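Local coordinates for protein salicylate 5-hydroxylase, large oxygenase component (Ralstonia sp., PDB 7C8Z) that hydroxylates salicylate at C5 to give gentisate, as the iron- and [2Fe-2S]-containing oxygenase component of an NADH-dependent multicomponent system, at residues R57-R61 with L62-N66; L205-F208 with D209-F212; G390-I393 with E394-Q397. All blocks are in the same frame, centred on the assembly; numbering follows the deposited sequence.

Contact 1 (R57-R61 with L62-N66); sequences RELER and LFYAN
Leu59 and Tyr64 meet in a local contact at the C-terminal end of helix 52-63, where a pi-type turn at 59-61 runs out into loop; Leu59 is on the helix and Tyr64 just past its end. The two side chains lie side by side, pointing the same way. Leu59 CB comes within 3.6 Å of Tyr64 CE2, and both leucine methyls approach the phenol oxygen. With CG beside its backbone N (chi1 -57°), the tyrosine ring swings back over the preceding turn, and Leu59 O lies 2.9 Å above one face, toward the rim. Leu59 O accepts weak bonds from Phe63 N (3.4 Å) and Tyr64 N (2.9 Å). Glu58 O likewise takes Leu62 N at 2.9 Å and, weakly, Phe63 N. This overlap of i+4 and i+5 bonding is what widens the turn.

This helix of the Rieske oxygenase alpha subunit rests on helix 427-440 through Leu62, while Phe63 stands edge-to-face with Trp231. Buried Glu58 needs charged and polar company, and gets it from Lys232, Trp231 and Trp436. Tyr64 OH accepts from Glu90 N, so an aromatic with a polar tip suits the site. Glu60 takes backbone N-H groups of Val29 and Phe30 from the second subunit.

Contact 2 (L205-F208 with D209-F212); sequences LHYF and DRVF
Phe208 and Phe212 pair one turn apart at the C-terminal end of helix 196-211, which lies between the two antiparallel sheets of a Rieske oxygenase alpha subunit, one of the Rieske domain and one of the catalytic domain. Phe208 CB starts 3.0 Å from Asp209 N. CG, anti to the backbone N (chi1 -178°), then brings the ring alongside the following residues. Phe208 CD1 is 3.3 Å from Asp209 OD1, which lies in the ring plane, where the weakly positive C-H rim suits a carboxylate oxygen. Farther out, Phe208 CE1 and the terminal CZ lie 3.8 Å from Phe212 CD2, and CE2 is at 4.0 Å from it. That atom sits above the centre of the Phe208 ring, yet the planes are inclined at 48°, so the rings meet obliquely. Phe212 is the first residue to leave helical geometry, and its N still donates to Phe208 O (2.9 Å) in the carbonyl plane, holding the pair together.

Phenylalanine suits both places: Phe208 meets Ala184, Phe186 and Ile326, with Phe196 edge-to-face, and Phe212 meets Ala184 and Ile332. Polar strand residues answer the polar tips. Asp209 OD1 pairs with Arg181, while Asp209 OD2 is 3.3 Å from Leu205 CD2. Tyr207 OH hydrogen-bonds Lys266 NZ, satisfying the one polar side-chain atom of a ring packed on strands 321-326 and 274-278. Arg210 is extended from CG to NE, then turns at the guanidinium, whose NH1 hydrogen-bonds Gln334 OE1; Arg210 CD comes to the edge of the Tyr207 ring, 3.9 Å from Tyr207 CD1.

Contact 3 (G390-I393 with E394-Q397); sequences GEVI and EWSQ
Glu391 and Trp395 make the main side-chain contact of this buried helical turn. Glu391 CB lies over the six-membered part of the indole, 4.0 Å from its centroid and 23° off the normal, a CH-pi contact. Over the five-membered part, Glu391 O is 3.0 Å above the ring plane, toward the rim, and the same Glu391 O accepts the backbone bond from Trp395 N at 3.0 Å. Trp395 CG sits beside its own backbone N (chi1 -54°), which folds the indole back along the helix against the previous turn. Glu391 bends at chi2, bringing its carboxylate close to the indole and Glu391 OE1 to 4.3 Å from Glu394 OE1; these like charges would probably be unfavourable unless offset by the neighbouring chain.

One residue on, Val392 O takes two bonds from Ser396. Ser396 N donates to Val392 O at 2.9 Å and Ser396 OG at 2.7 Å, from opposite faces of the carbonyl plane. Serine suits this buried position because its short hydroxyl can be satisfied by the helix itself.

Helix 387-402 belongs to the catalytic domain and carries Asp389, which with His243 and His248 binds the mononuclear iron as a facial triad of two histidines and one carboxylate. Ile393 packs on Leu233 and Met234 of helix 232-238, and Gln397 OE1 accepts from Asn230 N. Arg119 of the third subunit makes a cation-pi contact with Trp395, and Met115 of that subunit packs against Val392, Trp395 and Ser396. The chain of another protein makes weak polar contacts with Glu391 and Glu394.

Overall arrangement
Each contact joins neighbouring turns of its own helix, and contact 1 runs on past its helix end. Contact 2 is touched by no other chain of the assembly; its aromatic rings pack between the two sheets, while Leu205, His206 and Asp209 stay at least partly exposed. Contact 3 is fully buried, but partly by other chains, so an indole and carboxylates lie at a subunit interface near the iron site. Contact 1 is only partly buried, mixing apolar anchors with charged groups that reach another helix and the second subunit. Contacts 1 and 3 approach most nearly, about 9 Å between nearest atoms; contacts 2 and 3 are about 20 Å apart. Regular helical bonds prevail in contacts 2 and 3, whereas contact 1 has mostly weak ones.

Contact 1 (R57-R61 with L62-N66)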
ATOM      1  N   ARG A  57      24.358   7.195  -6.374  1.00 39.62           N
ATOM      2  CA  ARG A  57      25.570   7.375  -7.166  1.00 44.77           C
ATOM      3  C   ARG A  57      25.433   6.701  -8.526  1.00 38.67           C
ATOM      4  O   ARG A  57      25.955   7.200  -9.530  1.00 38.09           O
ATOM      5  CB  ARG A  57      26.772   6.832  -6.413  1.00 42.63           C
ATOM      6  CG  ARG A  57      28.095   7.252  -7.029  1.00 45.75           C
ATOM      7  CD  ARG A  57      29.263   6.480  -6.446  1.00 50.46           C
ATOM      8  NE  ARG A  57      29.246   6.515  -4.990  1.00 52.47           N
ATOM      9  CZ  ARG A  57      29.943   5.696  -4.213  1.00 47.42           C
ATOM     10  NH1 ARG A  57      30.720   4.766  -4.752  1.00 53.12           N
ATOM     11  NH2 ARG A  57      29.858   5.806  -2.896  1.00 43.06           N
ATOM     12  N   GLU A  58      24.741   5.558  -8.575  1.00 35.56           N
ATOM     13  CA  GLU A  58      24.470   4.901  -9.850  1.00 39.69           C
ATOM     14  C   GLU A  58      23.641   5.794 -10.755  1.00 41.62           C
ATOM     15  O   GLU A  58      23.900   5.881 -11.958  1.00 48.60           O
ATOM     16  CB  GLU A  58      23.755   3.570  -9.619  1.00 36.93           C
ATOM     17  CG  GLU A  58      24.626   2.486  -9.035  1.00 38.72           C
ATOM     18  CD  GLU A  58      23.848   1.236  -8.714  1.00 46.63           C
ATOM     19  OE1 GLU A  58      22.699   1.350  -8.243  1.00 53.77           O
ATOM     20  OE2 GLU A  58      24.394   0.135  -8.926  1.00 63.48           O
ATOM     21  N   LEU A  59      22.621   6.445 -10.198  1.00 40.18           N
ATOM     22  CA  LEU A  59      21.835   7.382 -10.993  1.00 44.10           C
ATOM     23  C   LEU A  59      22.701   8.523 -11.509  1.00 43.55           C
ATOM     24  O   LEU A  59      22.608   8.904 -12.681  1.00 46.49           O
ATOM     25  CB  LEU A  59      20.674   7.934 -10.168  1.00 36.94           C
ATOM     26  CG  LEU A  59      19.477   7.036  -9.842  1.00 40.42           C
ATOM     27  CD1 LEU A  59      18.453   7.824  -9.036  1.00 33.96           C
ATOM     28  CD2 LEU A  59      18.848   6.457 -11.104  1.00 29.44           C
ATOM     29  N   GLU A  60      23.575   9.058 -10.656  1.00 48.45           N
ATOM     30  CA  GLU A  60      24.406  10.194 -11.057  1.00 53.76           C
ATOM     31  C   GLU A  60      25.400   9.815 -12.151  1.00 54.75           C
ATOM     32  O   GLU A  60      25.610  10.586 -13.095  1.00 50.17           O
ATOM     33  CB  GLU A  60      25.144  10.764  -9.845  1.00 57.35           C
ATOM     34  CG  GLU A  60      24.239  11.343  -8.762  1.00 66.01           C
ATOM     35  CD  GLU A  60      23.961  12.826  -8.948  1.00 65.55           C
ATOM     36  OE1 GLU A  60      23.805  13.269 -10.105  1.00 73.08           O
ATOM     37  OE2 GLU A  60      23.904  13.554  -7.935  1.00 55.62           O
ATOM     38  N   ARG A  61      26.017   8.632 -12.047  1.00 52.37           N
ATOM     39  CA  ARG A  61      27.175   8.298 -12.867  1.00 42.26           C
ATOM     40  C   ARG A  61      26.901   7.318 -14.000  1.00 44.63           C
ATOM     41  O   ARG A  61      27.728   7.217 -14.912  1.00 57.95           O
ATOM     42  CB  ARG A  61      28.291   7.726 -11.984  1.00 38.53           C
ATOM     43  CG  ARG A  61      28.800   8.707 -10.940  1.00 34.54           C
ATOM     44  CD  ARG A  61      30.033   8.173 -10.242  1.00 41.80           C
ATOM     45  NE  ARG A  61      30.535   9.097  -9.228  1.00 45.85           N
ATOM     46  CZ  ARG A  61      31.544   8.824  -8.407  1.00 41.51           C
ATOM     47  NH1 ARG A  61      32.159   7.653  -8.479  1.00 48.85           N
ATOM     48  NH2 ARG A  61      31.935   9.719  -7.513  1.00 48.21           N
ATOM     49  N   LEU A  62      25.783   6.598 -13.978  1.00 45.80           N
ATOM     50  CA  LEU A  62      25.445   5.664 -15.045  1.00 42.58           C
ATOM     51  C   LEU A  62      24.232   6.082 -15.855  1.00 57.64           C
ATOM     52  O   LEU A  62      24.134   5.713 -17.026  1.00 65.29           O
ATOM     53  CB  LEU A  62      25.200   4.260 -14.474  1.00 35.38           C
ATOM     54  CG  LEU A  62      26.415   3.485 -13.949  1.00 35.81           C
ATOM     55  CD1 LEU A  62      27.637   3.710 -14.819  1.00 37.32           C
ATOM     56  CD2 LEU A  62      26.725   3.846 -12.511  1.00 45.08           C
ATOM     57  N   PHE A  63      23.312   6.843 -15.264  1.00 67.81           N
ATOM     58  CA  PHE A  63      22.094   7.272 -15.940  1.00 61.39           C
ATOM     59  C   PHE A  63      22.080   8.744 -16.315  1.00 60.05           C
ATOM     60  O   PHE A  63      21.484   9.101 -17.333  1.00 59.55           O
ATOM     61  CB  PHE A  63      20.872   6.984 -15.059  1.00 37.98           C
ATOM     62  CG  PHE A  63      20.547   5.529 -14.941  1.00 32.98           C
ATOM     63  CD1 PHE A  63      21.205   4.731 -14.021  1.00 36.21           C
ATOM     64  CD2 PHE A  63      19.584   4.958 -15.751  1.00 26.29           C
ATOM     65  CE1 PHE A  63      20.908   3.386 -13.912  1.00 31.41           C
ATOM     66  CE2 PHE A  63      19.280   3.614 -15.646  1.00 33.43           C
ATOM     67  CZ  PHE A  63      19.944   2.827 -14.727  1.00 38.74           C
ATOM     68  N   TYR A  64      22.709   9.604 -15.519  1.00 48.31           N
ATOM     69  CA  TYR A  64      22.656  11.040 -15.740  1.00 40.62           C
ATOM     70  C   TYR A  64      23.940  11.606 -16.328  1.00 57.77           C
ATOM     71  O   TYR A  64      24.030  12.822 -16.515  1.00 75.33           O
ATOM     72  CB  TYR A  64      22.336  11.761 -14.426  1.00 39.50           C
ATOM     73  CG  TYR A  64      21.050  11.313 -13.766  1.00 36.55           C
ATOM     74  CD1 TYR A  64      20.003  10.791 -14.515  1.00 40.57           C
ATOM     75  CD2 TYR A  64      20.882  11.418 -12.394  1.00 46.29           C
ATOM     76  CE1 TYR A  64      18.825  10.382 -13.914  1.00 43.53           C
ATOM     77  CE2 TYR A  64      19.704  11.015 -11.781  1.00 52.85           C
ATOM     78  CZ  TYR A  64      18.679  10.498 -12.546  1.00 47.13           C
ATOM     79  OH  TYR A  64      17.510  10.094 -11.939  1.00 36.87           O
ATOM     80  N   ALA A  65      24.929  10.767 -16.629  1.00 58.15           N
ATOM     81  CA  ALA A  65      26.202  11.264 -17.131  1.00 47.47           C
ATOM     82  C   ALA A  65      26.917  10.164 -17.899  1.00 53.20           C
ATOM     83  O   ALA A  65      26.870   8.995 -17.509  1.00 58.66           O
ATOM     84  CB  ALA A  65      27.087  11.771 -15.989  1.00 44.86           C
ATOM     85  N   ASN A  66      27.567  10.552 -18.998  1.00 49.90           N
ATOM     86  CA  ASN A  66      28.474   9.698 -19.763  1.00 53.82           C
ATOM     87  C   ASN A  66      27.781   8.482 -20.367  1.00 59.38           C
ATOM     88  O   ASN A  66      28.448   7.511 -20.739  1.00 66.43           O
ATOM     89  CB  ASN A  66      29.663   9.241 -18.908  1.00 50.18           C
ATOM     90  CG  ASN A  66      30.579  10.385 -18.525  1.00 61.39           C
ATOM     91  OD1 ASN A  66      30.722  10.711 -17.346  1.00 61.71           O
ATOM     92  ND2 ASN A  66      31.208  11.006 -19.523  1.00 50.36           N
TER

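Contact 2 (L205-F208 with D209-F212)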
ATOM      1  N   LEU A 205      27.466  -2.372 -32.043  1.00 50.72           N
ATOM      2  CA  LEU A 205      26.686  -1.608 -33.012  1.00 54.89           C
ATOM      3  C   LEU A 205      26.324  -2.464 -34.219  1.00 51.24           C
ATOM      4  O   LEU A 205      25.287  -2.223 -34.853  1.00 50.09           O
ATOM      5  CB  LEU A 205      27.426  -0.339 -33.443  1.00 48.09           C
ATOM      6  CG  LEU A 205      26.572   0.521 -34.383  1.00 56.86           C
ATOM      7  CD1 LEU A 205      25.875   1.634 -33.618  1.00 58.59           C
ATOM      8  CD2 LEU A 205      27.381   1.090 -35.542  1.00 52.81           C
ATOM      9  N   HIS A 206      27.134  -3.483 -34.535  1.00 46.22           N
ATOM     10  CA  HIS A 206      26.743  -4.388 -35.606  1.00 50.22           C
ATOM     11  C   HIS A 206      25.418  -5.081 -35.288  1.00 56.56           C
ATOM     12  O   HIS A 206      24.534  -5.168 -36.145  1.00 66.30           O
ATOM     13  CB  HIS A 206      27.819  -5.431 -35.853  1.00 46.31           C
ATOM     14  CG  HIS A 206      27.319  -6.609 -36.634  1.00 58.01           C
ATOM     15  ND1 HIS A 206      27.150  -6.576 -38.001  1.00 58.16           N
ATOM     16  CD2 HIS A 206      26.915  -7.841 -36.237  1.00 58.88           C
ATOM     17  CE1 HIS A 206      26.685  -7.741 -38.417  1.00 58.31           C
ATOM     18  NE2 HIS A 206      26.532  -8.527 -37.366  1.00 58.32           N
ATOM     19  N   TYR A 207      25.244  -5.557 -34.055  1.00 42.26           N
ATOM     20  CA  TYR A 207      24.004  -6.251 -33.720  1.00 53.04           C
ATOM     21  C   TYR A 207      22.847  -5.276 -33.518  1.00 58.95           C
ATOM     22  O   TYR A 207      21.699  -5.581 -33.883  1.00 49.34           O
ATOM     23  CB  TYR A 207      24.235  -7.131 -32.493  1.00 53.56           C
ATOM     24  CG  TYR A 207      25.250  -8.211 -32.786  1.00 52.10           C
ATOM     25  CD1 TYR A 207      24.907  -9.323 -33.542  1.00 47.78           C
ATOM     26  CD2 TYR A 207      26.564  -8.097 -32.351  1.00 54.50           C
ATOM     27  CE1 TYR A 207      25.834 -10.302 -33.832  1.00 54.95           C
ATOM     28  CE2 TYR A 207      27.499  -9.071 -32.637  1.00 50.12           C
ATOM     29  CZ  TYR A 207      27.128 -10.171 -33.380  1.00 60.70           C
ATOM     30  OH  TYR A 207      28.055 -11.148 -33.669  1.00 77.26           O
ATOM     31  N   PHE A 208      23.134  -4.104 -32.940  1.00 56.50           N
ATOM     32  CA  PHE A 208      22.149  -3.029 -32.881  1.00 41.81           C
ATOM     33  C   PHE A 208      21.558  -2.766 -34.259  1.00 44.32           C
ATOM     34  O   PHE A 208      20.338  -2.794 -34.444  1.00 49.66           O
ATOM     35  CB  PHE A 208      22.788  -1.757 -32.315  1.00 40.68           C
ATOM     36  CG  PHE A 208      21.825  -0.600 -32.173  1.00 42.87           C
ATOM     37  CD1 PHE A 208      21.469   0.177 -33.269  1.00 51.68           C
ATOM     38  CD2 PHE A 208      21.283  -0.283 -30.936  1.00 40.43           C
ATOM     39  CE1 PHE A 208      20.584   1.237 -33.135  1.00 58.67           C
ATOM     40  CE2 PHE A 208      20.401   0.776 -30.796  1.00 42.88           C
ATOM     41  CZ  PHE A 208      20.052   1.537 -31.898  1.00 50.06           C
ATOM     42  N   ASP A 209      22.424  -2.491 -35.240  1.00 54.25           N
ATOM     43  CA  ASP A 209      21.965  -2.261 -36.606  1.00 52.80           C
ATOM     44  C   ASP A 209      21.366  -3.518 -37.218  1.00 45.11           C
ATOM     45  O   ASP A 209      20.526  -3.431 -38.116  1.00 49.01           O
ATOM     46  CB  ASP A 209      23.123  -1.746 -37.457  1.00 52.05           C
ATOM     47  CG  ASP A 209      23.703  -0.449 -36.925  1.00 68.43           C
ATOM     48  OD1 ASP A 209      22.989   0.273 -36.195  1.00 75.51           O
ATOM     49  OD2 ASP A 209      24.873  -0.146 -37.231  1.00 80.94           O
ATOM     50  N   ARG A 210      21.778  -4.690 -36.739  1.00 40.88           N
ATOM     51  CA  ARG A 210      21.212  -5.936 -37.227  1.00 49.76           C
ATOM     52  C   ARG A 210      19.721  -6.009 -36.929  1.00 58.28           C
ATOM     53  O   ARG A 210      18.930  -6.437 -37.782  1.00 69.27           O
ATOM     54  CB  ARG A 210      21.950  -7.116 -36.598  1.00 41.00           C
ATOM     55  CG  ARG A 210      21.296  -8.438 -36.865  1.00 40.91           C
ATOM     56  CD  ARG A 210      21.771  -9.494 -35.899  1.00 47.64           C
ATOM     57  NE  ARG A 210      21.186 -10.786 -36.221  1.00 53.66           N
ATOM     58  CZ  ARG A 210      20.183 -11.337 -35.548  1.00 53.66           C
ATOM     59  NH1 ARG A 210      19.660 -10.704 -34.509  1.00 51.25           N
ATOM     60  NH2 ARG A 210      19.705 -12.519 -35.911  1.00 55.04           N
ATOM     61  N   VAL A 211      19.311  -5.572 -35.735  1.00 56.92           N
ATOM     62  CA  VAL A 211      17.880  -5.514 -35.450  1.00 50.68           C
ATOM     63  C   VAL A 211      17.256  -4.282 -36.095  1.00 48.43           C
ATOM     64  O   VAL A 211      16.255  -4.378 -36.814  1.00 50.80           O
ATOM     65  CB  VAL A 211      17.643  -5.547 -33.929  1.00 44.26           C
ATOM     66  CG1 VAL A 211      16.285  -4.971 -33.599  1.00 51.40           C
ATOM     67  CG2 VAL A 211      17.741  -6.967 -33.404  1.00 50.34           C
ATOM     68  N   PHE A 212      17.835  -3.107 -35.848  1.00 41.29           N
ATOM     69  CA  PHE A 212      17.354  -1.852 -36.427  1.00 41.37           C
ATOM     70  C   PHE A 212      18.108  -1.601 -37.731  1.00 55.03           C
ATOM     71  O   PHE A 212      19.054  -0.814 -37.799  1.00 64.90           O
ATOM     72  CB  PHE A 212      17.538  -0.707 -35.442  1.00 38.86           C
ATOM     73  CG  PHE A 212      16.899  -0.946 -34.104  1.00 41.78           C
ATOM     74  CD1 PHE A 212      15.520  -0.916 -33.963  1.00 34.92           C
ATOM     75  CD2 PHE A 212      17.678  -1.189 -32.985  1.00 42.59           C
ATOM     76  CE1 PHE A 212      14.930  -1.130 -32.731  1.00 35.84           C
ATOM     77  CE2 PHE A 212      17.094  -1.402 -31.746  1.00 35.72           C
ATOM     78  CZ  PHE A 212      15.721  -1.375 -31.620  1.00 33.78           C
TER

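Contact 3 (G390-I393 with E394-Q397)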
ATOM      1  N   GLY A 390      11.611 -12.209 -13.796  1.00 37.56           N
ATOM      2  CA  GLY A 390      11.183 -11.323 -12.729  1.00 37.13           C
ATOM      3  C   GLY A 390      11.111 -12.026 -11.388  1.00 46.26           C
ATOM      4  O   GLY A 390      11.497 -11.461 -10.356  1.00 59.57           O
ATOM      5  N   GLU A 391      10.632 -13.276 -11.381  1.00 33.99           N
ATOM      6  CA  GLU A 391      10.541 -13.997 -10.113  1.00 40.40           C
ATOM      7  C   GLU A 391      11.916 -14.152  -9.467  1.00 47.15           C
ATOM      8  O   GLU A 391      12.109 -13.801  -8.293  1.00 43.11           O
ATOM      9  CB  GLU A 391       9.882 -15.360 -10.324  1.00 39.67           C
ATOM     10  CG  GLU A 391       8.473 -15.316 -10.929  1.00 55.10           C
ATOM     11  CD  GLU A 391       7.385 -14.876  -9.957  1.00 68.17           C
ATOM     12  OE1 GLU A 391       7.634 -13.992  -9.106  1.00 73.30           O
ATOM     13  OE2 GLU A 391       6.268 -15.427 -10.047  1.00 79.62           O
ATOM     14  N   VAL A 392      12.898 -14.644 -10.232  1.00 38.13           N
ATOM     15  CA  VAL A 392      14.213 -14.900  -9.647  1.00 44.99           C
ATOM     16  C   VAL A 392      14.909 -13.593  -9.298  1.00 50.30           C
ATOM     17  O   VAL A 392      15.694 -13.544  -8.344  1.00 49.33           O
ATOM     18  CB  VAL A 392      15.095 -15.783 -10.559  1.00 40.05           C
ATOM     19  CG1 VAL A 392      14.388 -17.087 -10.874  1.00 33.10           C
ATOM     20  CG2 VAL A 392      15.508 -15.048 -11.838  1.00 41.90           C
ATOM     21  N   ILE A 393      14.632 -12.513 -10.033  1.00 45.33           N
ATOM     22  CA  ILE A 393      15.239 -11.229  -9.693  1.00 31.76           C
ATOM     23  C   ILE A 393      14.708 -10.734  -8.350  1.00 43.35           C
ATOM     24  O   ILE A 393      15.475 -10.295  -7.479  1.00 44.23           O
ATOM     25  CB  ILE A 393      15.007 -10.218 -10.829  1.00 28.23           C
ATOM     26  CG1 ILE A 393      15.932 -10.549 -11.999  1.00 30.26           C
ATOM     27  CG2 ILE A 393      15.234  -8.786 -10.355  1.00 25.76           C
ATOM     28  CD1 ILE A 393      15.800  -9.611 -13.157  1.00 39.72           C
ATOM     29  N   GLU A 394      13.392 -10.830  -8.147  1.00 54.52           N
ATOM     30  CA  GLU A 394      12.827 -10.454  -6.854  1.00 40.05           C
ATOM     31  C   GLU A 394      13.409 -11.306  -5.729  1.00 36.46           C
ATOM     32  O   GLU A 394      13.817 -10.781  -4.684  1.00 34.80           O
ATOM     33  CB  GLU A 394      11.303 -10.582  -6.889  1.00 34.24           C
ATOM     34  CG  GLU A 394      10.624 -10.136  -5.608  1.00 48.45           C
ATOM     35  CD  GLU A 394       9.113 -10.065  -5.734  1.00 49.50           C
ATOM     36  OE1 GLU A 394       8.577 -10.540  -6.757  1.00 50.75           O
ATOM     37  OE2 GLU A 394       8.465  -9.530  -4.808  1.00 45.98           O
ATOM     38  N   TRP A 395      13.481 -12.626  -5.939  1.00 33.55           N
ATOM     39  CA  TRP A 395      13.951 -13.510  -4.873  1.00 37.37           C
ATOM     40  C   TRP A 395      15.426 -13.268  -4.564  1.00 50.49           C
ATOM     41  O   TRP A 395      15.847 -13.338  -3.400  1.00 56.48           O
ATOM     42  CB  TRP A 395      13.695 -14.972  -5.248  1.00 35.02           C
ATOM     43  CG  TRP A 395      12.260 -15.250  -5.623  1.00 39.13           C
ATOM     44  CD1 TRP A 395      11.176 -14.472  -5.342  1.00 32.05           C
ATOM     45  CD2 TRP A 395      11.761 -16.377  -6.358  1.00 37.77           C
ATOM     46  NE1 TRP A 395      10.036 -15.042  -5.852  1.00 29.79           N
ATOM     47  CE2 TRP A 395      10.368 -16.210  -6.484  1.00 38.88           C
ATOM     48  CE3 TRP A 395      12.354 -17.508  -6.922  1.00 46.03           C
ATOM     49  CZ2 TRP A 395       9.559 -17.138  -7.142  1.00 36.76           C
ATOM     50  CZ3 TRP A 395      11.550 -18.425  -7.578  1.00 44.74           C
ATOM     51  CH2 TRP A 395      10.170 -18.235  -7.681  1.00 34.12           C
ATOM     52  N   SER A 396      16.223 -12.961  -5.589  1.00 38.50           N
ATOM     53  CA  SER A 396      17.616 -12.607  -5.361  1.00 36.87           C
ATOM     54  C   SER A 396      17.728 -11.330  -4.540  1.00 50.07           C
ATOM     55  O   SER A 396      18.576 -11.233  -3.645  1.00 49.98           O
ATOM     56  CB  SER A 396      18.328 -12.448  -6.700  1.00 35.62           C
ATOM     57  OG  SER A 396      18.215 -13.636  -7.460  1.00 53.93           O
ATOM     58  N   GLN A 397      16.880 -10.338  -4.829  1.00 51.37           N
ATOM     59  CA  GLN A 397      16.899  -9.119  -4.026  1.00 40.65           C
ATOM     60  C   GLN A 397      16.562  -9.417  -2.569  1.00 44.46           C
ATOM     61  O   GLN A 397      17.178  -8.854  -1.651  1.00 49.85           O
ATOM     62  CB  GLN A 397      15.928  -8.090  -4.597  1.00 31.38           C
ATOM     63  CG  GLN A 397      15.929  -6.772  -3.835  1.00 28.25           C
ATOM     64  CD  GLN A 397      17.269  -6.067  -3.876  1.00 28.85           C
ATOM     65  OE1 GLN A 397      17.992  -6.132  -4.872  1.00 31.81           O
ATOM     66  NE2 GLN A 397      17.607  -5.382  -2.791  1.00 29.63           N
TER